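Local coordinates for protein GDP-6-deoxy-D-mannose reductase (Pseudomonas aeruginosa, PDB 6X3B) that binds NADPH and probably uses it to reduce GDP-4-dehydro-6-deoxy-D-mannose on the route to lipopolysaccharide O-antigen, at residues T22-V27 against W70-D75; Q207-E212 against A266-E271; G250-I255 against Q284-G289; V173-P178 against G242-V247. One frame throughout, in Å; residues are numbered along the deposited sequence. Where two conformers were deposited one is given.

How the contacts relate
A dinucleotide-binding sheet and the smaller elements beyond it illustrate how different contacts can serve one fold. Contacts 1 and 4 both belong to the main sheet, their centres about 21 Å apart. Contact 4 touches the bound NADPH through Pro-178, whereas in contact 1 the side chain of Phe-26 stays about 9 Å from the cofactor. Segment 250-255 of contact 3 comes just after segment 242-247 of contact 4; contact 3 reaches the same sheet, with the side chain of Val-287 about 11 Å from the bound NADPH. Contact 2 lies furthest out, its centre about 47 Å from that of contact 1 and 24 Å from that of contact 3, with which its segments alternate along the chain.

Contact 1 of 4, residues T22-V27 against W70-D75; sequences TQRLFV and WPELPD
In the dinucleotide-binding sheet, the first strand is joined at Arg-24 to the loop that leads into its parallel neighbour, strand 76-79. Asp-75 holds the backbone of Arg-24 twice. Its own N donates to Arg-24 O at 2.7 Å, and its carboxylate reaches back so that OD2 accepts a bond from Arg-24 N at 2.8 Å, through the anti lone pair and almost straight (170°). The other oxygen, OD1, accepts from a water that also takes a weak bond from Gln-23 NE2.

The arginine side chain runs extended from CG to NE, its CD passing Leu-73 O, and ends in a salt bridge from NE to Glu-72 OE1 (2.7 Å). The carboxylate lies at an edge of the guanidinium; NE alone makes the bond, and it meets OE1 from above the carboxylate plane, 62° out of it. Deeper in, Trp-70 points the edge of its five-membered ring at the face of Phe-26. The planes stand at 80°, and NE1 lies 3.2 Å above the centre of the phenylalanine ring. Pro-74 CB packs against Phe-26 CB at 3.8 Å, while Trp-70 also touches Leu-107, Ala-110 and Leu-111 of helix 93-114. Adjacent parallel strands, with a helix packed over them, are the framework of the NAD(P)-binding Rossmann fold.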
loop_
_atom_site.group_PDB
_atom_site.type_symbol
_atom_site.label_atom_id
_atom_site.label_comp_id
_atom_site.label_asym_id
_atom_site.label_seq_id
_atom_site.Cartn_x
_atom_site.Cartn_y
_atom_site.Cartn_z
ATOM N N THR A 22 19.673 -10.931 -27.037
ATOM C CA THR A 22 20.044 -10.567 -25.675
ATOM C C THR A 22 19.394 -9.258 -25.222
ATOM O O THR A 22 19.261 -8.311 -26.002
ATOM C CB THR A 22 21.568 -10.458 -25.598
ATOM O OG1 THR A 22 22.134 -11.724 -25.952
ATOM C CG2 THR A 22 22.023 -10.090 -24.205
ATOM N N GLN A 23 19.001 -9.209 -23.941
ATOM C CA GLN A 23 18.497 -8.003 -23.302
ATOM C C GLN A 23 19.291 -7.727 -22.035
ATOM O O GLN A 23 19.703 -8.650 -21.334
ATOM C CB GLN A 23 17.010 -8.132 -22.956
ATOM C CG GLN A 23 16.188 -8.439 -24.192
ATOM C CD GLN A 23 14.839 -7.796 -24.171
ATOM O OE1 GLN A 23 13.819 -8.479 -24.241
ATOM N NE2 GLN A 23 14.815 -6.472 -24.087
ATOM N N ARG A 24 19.483 -6.443 -21.743
ATOM C CA ARG A 24 20.298 -6.014 -20.618
ATOM C C ARG A 24 19.446 -5.986 -19.355
ATOM O O ARG A 24 18.392 -5.347 -19.325
ATOM C CB ARG A 24 20.892 -4.635 -20.880
ATOM C CG ARG A 24 22.028 -4.668 -21.931
ATOM C CD ARG A 24 22.468 -3.259 -22.318
ATOM N NE ARG A 24 23.659 -3.253 -23.186
ATOM C CZ ARG A 24 23.688 -3.735 -24.426
ATOM N NH1 ARG A 24 22.596 -4.277 -24.954
ATOM N NH2 ARG A 24 24.808 -3.678 -25.141
ATOM N N LEU A 25 19.927 -6.652 -18.309
ATOM C CA LEU A 25 19.189 -6.818 -17.067
ATOM C C LEU A 25 20.006 -6.221 -15.929
ATOM O O LEU A 25 21.178 -6.565 -15.762
ATOM C CB LEU A 25 18.909 -8.299 -16.797
ATOM C CG LEU A 25 18.369 -8.639 -15.400
ATOM C CD1 LEU A 25 17.017 -7.960 -15.181
ATOM C CD2 LEU A 25 18.259 -10.154 -15.216
ATOM N N PHE A 26 19.409 -5.308 -15.179
ATOM C CA PHE A 26 20.020 -4.793 -13.962
ATOM C C PHE A 26 19.252 -5.334 -12.766
ATOM O O PHE A 26 18.017 -5.342 -12.769
ATOM C CB PHE A 26 20.037 -3.257 -13.939
ATOM C CG PHE A 26 20.780 -2.678 -12.751
ATOM C CD1 PHE A 26 22.159 -2.428 -12.818
ATOM C CD2 PHE A 26 20.111 -2.409 -11.570
ATOM C CE1 PHE A 26 22.843 -1.913 -11.717
ATOM C CE2 PHE A 26 20.782 -1.885 -10.456
ATOM C CZ PHE A 26 22.149 -1.644 -10.528
ATOM N N VAL A 27 19.986 -5.794 -11.748
ATOM C CA VAL A 27 19.406 -6.406 -10.555
ATOM C C VAL A 27 19.919 -5.654 -9.330
ATOM O O VAL A 27 21.136 -5.550 -9.126
ATOM C CB VAL A 27 19.758 -7.899 -10.443
ATOM C CG1 VAL A 27 19.117 -8.491 -9.171
ATOM C CG2 VAL A 27 19.287 -8.666 -11.692
ATOM N N TRP A 70 24.186 3.042 -14.571
ATOM C CA TRP A 70 23.809 2.381 -15.824
ATOM C C TRP A 70 24.535 3.024 -17.003
ATOM O O TRP A 70 23.922 3.713 -17.829
ATOM C CB TRP A 70 22.288 2.410 -16.023
ATOM C CG TRP A 70 21.568 1.923 -14.788
ATOM C CD1 TRP A 70 21.524 0.647 -14.316
ATOM C CD2 TRP A 70 20.867 2.730 -13.838
ATOM N NE1 TRP A 70 20.802 0.602 -13.129
ATOM C CE2 TRP A 70 20.391 1.869 -12.821
ATOM C CE3 TRP A 70 20.562 4.091 -13.769
ATOM C CZ2 TRP A 70 19.633 2.334 -11.739
ATOM C CZ3 TRP A 70 19.824 4.557 -12.689
ATOM C CH2 TRP A 70 19.362 3.680 -11.694
ATOM N N PRO A 71 25.846 2.789 -17.130
ATOM C CA PRO A 71 26.533 3.191 -18.377
ATOM C C PRO A 71 25.847 2.631 -19.616
ATOM O O PRO A 71 25.573 3.380 -20.571
ATOM C CB PRO A 71 27.960 2.646 -18.185
ATOM C CG PRO A 71 27.881 1.669 -17.043
ATOM C CD PRO A 71 26.762 2.155 -16.165
ATOM N N GLU A 72 25.522 1.340 -19.618
ATOM C CA GLU A 72 24.561 0.792 -20.570
ATOM C C GLU A 72 23.180 0.708 -19.920
ATOM O O GLU A 72 23.053 0.267 -18.774
ATOM C CB GLU A 72 24.984 -0.593 -21.063
ATOM C CG GLU A 72 26.429 -0.658 -21.588
ATOM C CD GLU A 72 26.723 -1.955 -22.335
ATOM O OE1 GLU A 72 26.071 -2.990 -22.050
ATOM O OE2 GLU A 72 27.607 -1.938 -23.216
ATOM N N LEU A 73 22.143 1.104 -20.678
ATOM C CA LEU A 73 20.773 1.177 -20.147
ATOM C C LEU A 73 20.166 -0.219 -20.024
ATOM O O LEU A 73 20.226 -0.999 -20.977
ATOM C CB LEU A 73 19.910 2.030 -21.057
ATOM C CG LEU A 73 18.483 2.300 -20.580
ATOM C CD1 LEU A 73 18.514 3.342 -19.490
ATOM C CD2 LEU A 73 17.594 2.759 -21.749
ATOM N N PRO A 74 19.584 -0.574 -18.883
ATOM C CA PRO A 74 18.904 -1.872 -18.800
ATOM C C PRO A 74 17.604 -1.868 -19.596
ATOM O O PRO A 74 16.902 -0.858 -19.677
ATOM C CB PRO A 74 18.646 -2.054 -17.299
ATOM C CG PRO A 74 18.677 -0.671 -16.725
ATOM C CD PRO A 74 19.608 0.145 -17.593
ATOM N N ASP A 75 17.315 -3.012 -20.217
ATOM C CA ASP A 75 15.995 -3.282 -20.775
ATOM C C ASP A 75 15.021 -3.730 -19.703
ATOM O O ASP A 75 13.799 -3.619 -19.882
ATOM C CB ASP A 75 16.094 -4.377 -21.828
ATOM C CG ASP A 75 16.947 -3.960 -22.976
ATOM O OD1 ASP A 75 16.547 -2.991 -23.635
ATOM O OD2 ASP A 75 18.026 -4.556 -23.172
HETATM O O HOH W 1 13.949 -3.974 -24.740
#

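Contact 2 of 4, residues Q207-E212 against A266-E271; sequences QANRLE and AQVELE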
loop_
_atom_site.group_PDB
_atom_site.type_symbol
_atom_site.label_atom_id
_atom_site.label_comp_id
_atom_site.label_asym_id
_atom_site.label_seq_id
_atom_site.Cartn_x
_atom_site.Cartn_y
_atom_site.Cartn_z
ATOM N N GLN A 207 27.366 -30.595 18.100
ATOM C CA GLN A 207 26.275 -30.336 19.030
ATOM C C GLN A 207 25.449 -31.603 19.162
ATOM O O GLN A 207 25.464 -32.466 18.285
ATOM C CB GLN A 207 25.407 -29.150 18.584
ATOM C CG GLN A 207 24.169 -29.513 17.775
ATOM C CD GLN A 207 23.358 -28.286 17.400
ATOM O OE1 GLN A 207 23.890 -27.335 16.820
ATOM N NE2 GLN A 207 22.070 -28.293 17.741
ATOM N N ALA A 208 24.741 -31.709 20.282
ATOM C CA ALA A 208 23.984 -32.912 20.586
ATOM C C ALA A 208 22.819 -33.080 19.615
ATOM O O ALA A 208 22.329 -32.118 19.018
ATOM C CB ALA A 208 23.457 -32.865 22.020
ATOM N N ASN A 209 22.385 -34.332 19.454
ATOM C CA ASN A 209 21.268 -34.676 18.535
ATOM C C ASN A 209 19.943 -34.206 19.141
ATOM O O ASN A 209 19.049 -35.042 19.316
ATOM C CB ASN A 209 21.246 -36.170 18.206
ATOM C CG ASN A 209 22.409 -36.591 17.335
ATOM O OD1 ASN A 209 23.493 -36.024 17.426
ATOM N ND2 ASN A 209 22.192 -37.577 16.484
ATOM N N ARG A 210 19.835 -32.907 19.426
ATOM C CA ARG A 210 18.603 -32.329 20.025
ATOM C C ARG A 210 18.228 -31.047 19.275
ATOM O O ARG A 210 19.120 -30.211 19.060
ATOM C CB ARG A 210 18.844 -32.008 21.502
ATOM C CG ARG A 210 18.446 -33.128 22.453
ATOM C CD ARG A 210 19.010 -32.931 23.847
ATOM N NE ARG A 210 18.627 -31.646 24.412
ATOM C CZ ARG A 210 17.489 -31.418 25.052
ATOM N NH1 ARG A 210 16.614 -32.395 25.211
ATOM N NH2 ARG A 210 17.228 -30.215 25.530
ATOM N N LEU A 211 16.952 -30.905 18.906
ATOM C CA LEU A 211 16.496 -29.706 18.211
ATOM C C LEU A 211 15.459 -29.001 19.075
ATOM O O LEU A 211 14.427 -29.594 19.407
ATOM C CB LEU A 211 15.888 -30.075 16.862
ATOM C CG LEU A 211 16.105 -29.151 15.677
ATOM C CD1 LEU A 211 17.561 -28.745 15.619
ATOM C CD2 LEU A 211 15.695 -29.906 14.432
ATOM N N GLU A 212 15.726 -27.743 19.435
ATOM C CA GLU A 212 14.777 -26.953 20.214
ATOM C C GLU A 212 13.938 -26.107 19.262
ATOM O O GLU A 212 14.474 -25.264 18.534
ATOM C CB GLU A 212 15.496 -26.077 21.241
ATOM C CG GLU A 212 16.055 -26.866 22.424
ATOM C CD GLU A 212 16.743 -25.991 23.464
ATOM O OE1 GLU A 212 16.657 -24.749 23.359
ATOM O OE2 GLU A 212 17.372 -26.552 24.388
ATOM N N ALA A 266 20.335 -36.472 6.308
ATOM C CA ALA A 266 21.604 -36.332 7.011
ATOM C C ALA A 266 22.081 -37.628 7.651
ATOM O O ALA A 266 23.226 -37.679 8.118
ATOM C CB ALA A 266 21.477 -35.251 8.079
ATOM N N GLN A 267 21.235 -38.663 7.678
ATOM C CA GLN A 267 21.529 -39.935 8.349
ATOM C C GLN A 267 21.788 -39.695 9.834
ATOM O O GLN A 267 22.728 -40.227 10.437
ATOM C CB GLN A 267 22.681 -40.677 7.655
ATOM C CG GLN A 267 22.329 -40.977 6.196
ATOM C CD GLN A 267 23.474 -41.634 5.420
ATOM O OE1 GLN A 267 23.634 -42.854 5.431
ATOM N NE2 GLN A 267 24.282 -40.821 4.780
ATOM N N VAL A 268 20.923 -38.872 10.418
ATOM C CA VAL A 268 20.956 -38.508 11.825
ATOM C C VAL A 268 19.608 -38.874 12.425
ATOM O O VAL A 268 18.572 -38.826 11.752
ATOM C CB VAL A 268 21.274 -37.000 11.982
ATOM C CG1 VAL A 268 20.807 -36.449 13.311
ATOM C CG2 VAL A 268 22.770 -36.756 11.783
ATOM N N GLU A 269 19.629 -39.307 13.679
ATOM C CA GLU A 269 18.422 -39.428 14.480
ATOM C C GLU A 269 18.477 -38.359 15.559
ATOM O O GLU A 269 19.528 -38.152 16.179
ATOM C CB GLU A 269 18.301 -40.821 15.100
ATOM C CG GLU A 269 17.118 -41.619 14.584
ATOM C CD GLU A 269 17.018 -43.002 15.210
ATOM O OE1 GLU A 269 17.459 -43.180 16.369
ATOM O OE2 GLU A 269 16.490 -43.913 14.536
ATOM N N LEU A 270 17.362 -37.668 15.767
ATOM C CA LEU A 270 17.339 -36.560 16.708
ATOM C C LEU A 270 16.012 -36.545 17.448
ATOM O O LEU A 270 15.007 -37.091 16.988
ATOM C CB LEU A 270 17.575 -35.211 16.000
ATOM C CG LEU A 270 16.714 -34.824 14.790
ATOM C CD1 LEU A 270 15.338 -34.317 15.192
ATOM C CD2 LEU A 270 17.435 -33.756 13.993
ATOM N N GLU A 271 16.015 -35.906 18.605
ATOM C CA GLU A 271 14.777 -35.638 19.314
ATOM C C GLU A 271 14.433 -34.165 19.156
ATOM O O GLU A 271 15.310 -33.293 19.234
ATOM C CB GLU A 271 14.875 -36.017 20.794
ATOM C CG GLU A 271 16.115 -35.521 21.508
ATOM C CD GLU A 271 16.163 -35.993 22.956
ATOM O OE1 GLU A 271 15.089 -36.051 23.594
ATOM O OE2 GLU A 271 17.268 -36.309 23.454
#
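A small two-stranded parallel sheet, set apart from the dinucleotide-binding sheet, begins where Arg-210 pairs with Glu-271. Two backbone bonds straddle Arg-210: Glu-271 N donates to Asn-209 O at 3.2 Å, and Leu-211 N to Glu-271 O at 2.9 Å. Both segments are only just entering their strands. Asn-209 is the centre of an inverse gamma turn, and on the other side helix 255-266 ends in a Schellman motif at Gln-267 before the chain straightens.

Arg-210 and Glu-271 project from the same face of the sheet and meet through their aliphatic parts, CG to CG at 3.5 Å. Glu-271 has its CG in the position between the backbone N and the carbonyl carbon (chi1 48°), and this brings it against the CG of the arginine, the two chains crossing at a slant. The charged ends do not engage in the same way: NH1 of Arg-210 is 4.3 Å from OE1 of Glu-271, beyond a salt bridge, and the guanidinium and carboxylate planes stand 85° apart. Arg-210 NH2 makes a long ion pair with Glu-212 OE2 instead. Toward helices 191-203 and 255-266, Leu-211 CD2 and Leu-270 CD2 approach to 4.2 Å; Leu-211 also touches Ile-259 of helix 255-266, and Leu-270 touches Ile-199 of helix 191-203. Before the strands pair, the amide of Asn-209 crosses to the other segment, where ND2 donates to Glu-269 O at 2.7 Å, with that oxygen close to the amide plane and Val-268 CG1 3.6 Å from the same nitrogen.

Contact 3 of 4, residues G250-I255 against Q284-G289; sequences GQEQKI and QRRVRG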
loop_
_atom_site.group_PDB
_atom_site.type_symbol
_atom_site.label_atom_id
_atom_site.label_comp_id
_atom_site.label_asym_id
_atom_site.label_seq_id
_atom_site.Cartn_x
_atom_site.Cartn_y
_atom_site.Cartn_z
ATOM N N GLY A 250 2.145 -24.145 -4.621
ATOM C CA GLY A 250 0.821 -24.725 -4.554
ATOM C C GLY A 250 0.748 -25.982 -3.715
ATOM O O GLY A 250 -0.282 -26.659 -3.726
ATOM N N GLN A 251 1.810 -26.320 -2.984
ATOM C CA GLN A 251 1.816 -27.485 -2.110
ATOM C C GLN A 251 2.147 -27.064 -0.685
ATOM O O GLN A 251 3.110 -26.324 -0.464
ATOM C CB GLN A 251 2.819 -28.525 -2.599
ATOM C CG GLN A 251 2.539 -29.014 -4.008
ATOM C CD GLN A 251 2.778 -30.496 -4.153
ATOM O OE1 GLN A 251 3.913 -30.969 -4.055
ATOM N NE2 GLN A 251 1.700 -31.248 -4.364
ATOM N N GLU A 252 1.352 -27.536 0.272
ATOM C CA GLU A 252 1.662 -27.351 1.688
ATOM C C GLU A 252 2.696 -28.361 2.161
ATOM O O GLU A 252 2.591 -29.554 1.870
ATOM C CB GLU A 252 0.410 -27.520 2.547
ATOM C CG GLU A 252 -0.549 -26.396 2.448
ATOM C CD GLU A 252 -1.827 -26.693 3.182
ATOM O OE1 GLU A 252 -1.772 -26.924 4.416
ATOM O OE2 GLU A 252 -2.877 -26.712 2.509
ATOM N N GLN A 253 3.678 -27.886 2.923
ATOM C CA GLN A 253 4.601 -28.759 3.637
ATOM C C GLN A 253 4.527 -28.470 5.126
ATOM O O GLN A 253 4.670 -27.314 5.541
ATOM C CB GLN A 253 6.038 -28.567 3.172
ATOM C CG GLN A 253 6.167 -28.239 1.724
ATOM C CD GLN A 253 6.530 -29.446 0.901
ATOM O OE1 GLN A 253 6.616 -30.556 1.412
ATOM N NE2 GLN A 253 6.737 -29.235 -0.385
ATOM N N LYS A 254 4.333 -29.518 5.922
ATOM C CA LYS A 254 4.405 -29.393 7.373
ATOM C C LYS A 254 5.853 -29.242 7.826
ATOM O O LYS A 254 6.722 -30.033 7.441
ATOM C CB LYS A 254 3.781 -30.609 8.046
ATOM C CG LYS A 254 2.303 -30.765 7.769
ATOM C CD LYS A 254 1.777 -32.058 8.358
ATOM C CE LYS A 254 0.736 -32.668 7.443
ATOM N NZ LYS A 254 0.890 -34.149 7.357
ATOM N N ILE A 255 6.110 -28.228 8.655
ATOM C CA ILE A 255 7.470 -27.968 9.125
ATOM C C ILE A 255 8.087 -29.223 9.732
ATOM O O ILE A 255 9.259 -29.542 9.486
ATOM C CB ILE A 255 7.474 -26.802 10.132
ATOM C CG1 ILE A 255 6.887 -25.537 9.508
ATOM C CG2 ILE A 255 8.875 -26.560 10.656
ATOM C CD1 ILE A 255 7.278 -25.321 8.062
ATOM N N GLN A 284 -1.284 -18.419 11.950
ATOM C CA GLN A 284 -1.683 -18.996 10.671
ATOM C C GLN A 284 -1.192 -20.438 10.618
ATOM O O GLN A 284 0.013 -20.680 10.497
ATOM C CB GLN A 284 -1.115 -18.169 9.521
ATOM C CG GLN A 284 -1.525 -18.661 8.149
ATOM C CD GLN A 284 -2.889 -18.179 7.747
ATOM O OE1 GLN A 284 -3.347 -17.135 8.196
ATOM N NE2 GLN A 284 -3.558 -18.943 6.898
ATOM N N ARG A 285 -2.124 -21.395 10.700
ATOM C CA ARG A 285 -1.735 -22.801 10.733
ATOM C C ARG A 285 -1.341 -23.335 9.361
ATOM O O ARG A 285 -0.484 -24.223 9.274
ATOM C CB ARG A 285 -2.865 -23.671 11.280
ATOM C CG ARG A 285 -3.530 -23.158 12.541
ATOM C CD ARG A 285 -2.517 -22.967 13.653
ATOM N NE ARG A 285 -1.790 -24.196 13.967
ATOM C CZ ARG A 285 -0.745 -24.236 14.788
ATOM N NH1 ARG A 285 -0.334 -23.116 15.364
ATOM N NH2 ARG A 285 -0.119 -25.384 15.040
ATOM N N ARG A 286 -1.970 -22.856 8.291
ATOM C CA ARG A 286 -1.754 -23.430 6.969
ATOM C C ARG A 286 -1.682 -22.336 5.916
ATOM O O ARG A 286 -2.509 -21.424 5.901
ATOM C CB ARG A 286 -2.875 -24.408 6.597
ATOM C CG ARG A 286 -3.074 -25.541 7.593
ATOM C CD ARG A 286 -4.314 -26.327 7.240
ATOM N NE ARG A 286 -4.280 -26.728 5.845
ATOM C CZ ARG A 286 -5.292 -27.301 5.209
ATOM N NH1 ARG A 286 -6.423 -27.550 5.857
ATOM N NH2 ARG A 286 -5.167 -27.631 3.932
ATOM N N VAL A 287 -0.706 -22.445 5.017
ATOM C CA VAL A 287 -0.573 -21.526 3.896
ATOM C C VAL A 287 -0.327 -22.350 2.648
ATOM O O VAL A 287 0.624 -23.145 2.597
ATOM C CB VAL A 287 0.555 -20.495 4.085
ATOM C CG1 VAL A 287 0.669 -19.599 2.819
ATOM C CG2 VAL A 287 0.321 -19.642 5.327
ATOM N N ARG A 288 -1.203 -22.187 1.663
ATOM C CA ARG A 288 -1.025 -22.747 0.328
ATOM C C ARG A 288 -1.308 -21.637 -0.673
ATOM O O ARG A 288 -2.355 -20.993 -0.598
ATOM C CB ARG A 288 -1.975 -23.931 0.107
ATOM C CG ARG A 288 -1.529 -24.927 -0.930
ATOM C CD ARG A 288 -2.367 -26.197 -0.833
ATOM N NE ARG A 288 -3.729 -26.018 -1.335
ATOM C CZ ARG A 288 -4.816 -25.967 -0.569
ATOM N NH1 ARG A 288 -4.710 -26.075 0.752
ATOM N NH2 ARG A 288 -6.012 -25.816 -1.128
ATOM N N GLY A 289 -0.381 -21.395 -1.597
ATOM C CA GLY A 289 -0.587 -20.374 -2.603
ATOM C C GLY A 289 -1.050 -20.980 -3.912
ATOM O O GLY A 289 -0.786 -22.141 -4.194
#
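The backbones of Gly-250 and Gly-289 come within 5.0 Å at their CA atoms without a hydrogen bond between the main chains of the two segments; the closest approach there is a CA-H...O contact from Gly-250 CA to Gly-289 O, 3.1 Å.

Side chains do most of the joining. Glu-252, with CG beside its backbone N (chi1 -73°) and the chain extended beyond, passes CG 3.5 Å from Val-287 O and carries its carboxylate into a side-on salt bridge with Arg-286: NE donates to OE1 at 2.9 Å and NH2 to OE2 at 2.8 Å. The groups are nearly coplanar (29°), and the second bond uses the syn lone pair of OE2. In one of its two deposited conformers Arg-288 NH1 also bridges to OE2, nearly along the C-O axis, a tentative third arm of this salt-bridge network. Ser-219 OG is a further partner of OE1.

Strand 219-224 links the two segments: its Ser-219 makes backbone bonds to Arg-285 and Val-287, its Arg-220 to Gln-253 of antiparallel strand 252-254, and Asp-221 OD2 accepts bonds from the N atoms of both glycines. Lys-254 occupies the N-cap position of helix 255-266.

Contact 4 of 4, residues V173-P178 against G242-V247; sequences VLVARP and GAVYNV
Val-175 and Val-244 begin a parallel ladder that runs through Pro-178 and Val-247, the two short strand axes inclined at 26°. Backbone bonds pass to and fro along it. Val-175 N donates to Ala-243 O, Tyr-245 N to Val-175 O at 2.7 Å, and Arg-177 N to Tyr-245 O, also at 2.7 Å. The last, from Val-247 N to Arg-177 O (2.9 Å), is straight at its hydrogen but arrives 60° out of the carbonyl plane. Ahead of the ladder, Gly-242 N bonds to Val-173 O at 2.7 Å.

Apolar contacts line both faces. Val-175 and Val-244 lie side by side and point the same way, CB to CG2 at 3.9 Å. On the opposite face Ala-176 CB meets Val-247 CG2, again at 3.9 Å, and Pro-178 packs beside Val-247. In the Rossmann fold such parallel strands are linked by helices: strand 244-247 is reached from strand 219-224 through helix 225-238, whose Leu-235 and Ala-231 touch Tyr-245 and Val-247. Pro-178 itself touches the bound NADPH.

Polar and charged groups share the face of the two valines. Arg-177 stretches out from CG to NE and lays one face of its guanidinium on Val-244 CG1, 3.4 Å above the plane and offset toward the rim. Its nitrogens are engaged beyond the ladder, NH2 in a salt bridge with Glu-159 and NH1 with Tyr-129 OH. Asn-246 OD1 bonds to that same tyrosine hydroxyl and lies 3.8 Å from Arg-177 CB.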
loop_
_atom_site.group_PDB
_atom_site.type_symbol
_atom_site.label_atom_id
_atom_site.label_comp_id
_atom_site.label_asym_id
_atom_site.label_seq_id
_atom_site.Cartn_x
_atom_site.Cartn_y
_atom_site.Cartn_z
ATOM N N VAL A 173 5.488 -2.845 -15.856
ATOM C CA VAL A 173 5.724 -3.133 -14.449
ATOM C C VAL A 173 5.046 -4.443 -14.100
ATOM O O VAL A 173 3.864 -4.650 -14.410
ATOM C CB VAL A 173 5.209 -2.004 -13.543
ATOM C CG1 VAL A 173 5.380 -2.401 -12.088
ATOM C CG2 VAL A 173 5.954 -0.718 -13.868
ATOM N N LEU A 174 5.792 -5.316 -13.440
ATOM C CA LEU A 174 5.296 -6.591 -12.965
ATOM C C LEU A 174 5.586 -6.705 -11.474
ATOM O O LEU A 174 6.583 -6.168 -10.971
ATOM C CB LEU A 174 5.978 -7.748 -13.693
ATOM C CG LEU A 174 6.050 -7.625 -15.219
ATOM C CD1 LEU A 174 7.153 -8.552 -15.737
ATOM C CD2 LEU A 174 4.697 -8.012 -15.812
ATOM N N VAL A 175 4.709 -7.412 -10.770
ATOM C CA VAL A 175 4.870 -7.655 -9.345
ATOM C C VAL A 175 4.838 -9.158 -9.113
ATOM O O VAL A 175 3.932 -9.855 -9.589
ATOM C CB VAL A 175 3.784 -6.942 -8.515
ATOM C CG1 VAL A 175 3.813 -7.454 -7.092
ATOM C CG2 VAL A 175 4.021 -5.449 -8.527
ATOM N N ALA A 176 5.822 -9.655 -8.378
ATOM C CA ALA A 176 5.833 -11.035 -7.937
ATOM C C ALA A 176 5.670 -11.071 -6.427
ATOM O O ALA A 176 6.309 -10.286 -5.722
ATOM C CB ALA A 176 7.139 -11.723 -8.334
ATOM N N ARG A 177 4.841 -11.999 -5.928
ATOM C CA ARG A 177 4.675 -12.260 -4.489
ATOM C C ARG A 177 5.192 -13.660 -4.183
ATOM O O ARG A 177 4.428 -14.635 -4.215
ATOM C CB ARG A 177 3.212 -12.120 -4.044
ATOM C CG ARG A 177 2.690 -10.687 -4.134
ATOM C CD ARG A 177 1.174 -10.598 -3.902
ATOM N NE ARG A 177 0.747 -9.208 -3.830
ATOM C CZ ARG A 177 -0.529 -8.831 -3.798
ATOM N NH1 ARG A 177 -1.489 -9.754 -3.862
ATOM N NH2 ARG A 177 -0.844 -7.543 -3.704
ATOM N N PRO A 178 6.481 -13.826 -3.923
ATOM C CA PRO A 178 6.999 -15.167 -3.631
ATOM C C PRO A 178 6.628 -15.587 -2.224
ATOM O O PRO A 178 6.592 -14.772 -1.295
ATOM C CB PRO A 178 8.514 -14.995 -3.767
ATOM C CG PRO A 178 8.734 -13.529 -3.388
ATOM C CD PRO A 178 7.544 -12.805 -3.962
ATOM N N GLY A 242 1.415 -4.518 -15.578
ATOM C CA GLY A 242 0.398 -4.154 -14.613
ATOM C C GLY A 242 -0.106 -5.280 -13.736
ATOM O O GLY A 242 -0.939 -5.027 -12.851
ATOM N N ALA A 243 0.383 -6.507 -13.914
ATOM C CA ALA A 243 -0.189 -7.643 -13.203
ATOM C C ALA A 243 0.670 -8.058 -12.007
ATOM O O ALA A 243 1.891 -7.871 -11.998
ATOM C CB ALA A 243 -0.387 -8.837 -14.142
ATOM N N VAL A 244 -0.004 -8.627 -11.001
ATOM C CA VAL A 244 0.598 -9.191 -9.797
ATOM C C VAL A 244 0.536 -10.712 -9.884
ATOM O O VAL A 244 -0.525 -11.278 -10.174
ATOM C CB VAL A 244 -0.141 -8.699 -8.541
ATOM C CG1 VAL A 244 0.392 -9.382 -7.289
ATOM C CG2 VAL A 244 -0.065 -7.181 -8.433
ATOM N N TYR A 245 1.660 -11.379 -9.606
ATOM C CA TYR A 245 1.736 -12.836 -9.678
ATOM C C TYR A 245 2.254 -13.419 -8.374
ATOM O O TYR A 245 3.323 -13.008 -7.907
ATOM C CB TYR A 245 2.667 -13.284 -10.811
ATOM C CG TYR A 245 2.224 -12.815 -12.159
ATOM C CD1 TYR A 245 2.609 -11.575 -12.647
ATOM C CD2 TYR A 245 1.408 -13.615 -12.945
ATOM C CE1 TYR A 245 2.192 -11.139 -13.892
ATOM C CE2 TYR A 245 0.981 -13.198 -14.180
ATOM C CZ TYR A 245 1.377 -11.973 -14.651
ATOM O OH TYR A 245 0.945 -11.606 -15.890
ATOM N N ASN A 246 1.516 -14.379 -7.802
ATOM C CA ASN A 246 2.089 -15.242 -6.771
ATOM C C ASN A 246 3.190 -16.105 -7.377
ATOM O O ASN A 246 3.045 -16.622 -8.484
ATOM C CB ASN A 246 1.042 -16.175 -6.176
ATOM C CG ASN A 246 0.005 -15.452 -5.336
ATOM O OD1 ASN A 246 0.220 -14.320 -4.873
ATOM N ND2 ASN A 246 -1.118 -16.118 -5.119
ATOM N N VAL A 247 4.272 -16.287 -6.632
ATOM C CA VAL A 247 5.317 -17.244 -6.994
ATOM C C VAL A 247 5.373 -18.254 -5.851
ATOM O O VAL A 247 5.881 -17.954 -4.764
ATOM C CB VAL A 247 6.673 -16.569 -7.238
ATOM C CG1 VAL A 247 7.759 -17.637 -7.549
ATOM C CG2 VAL A 247 6.578 -15.533 -8.404
#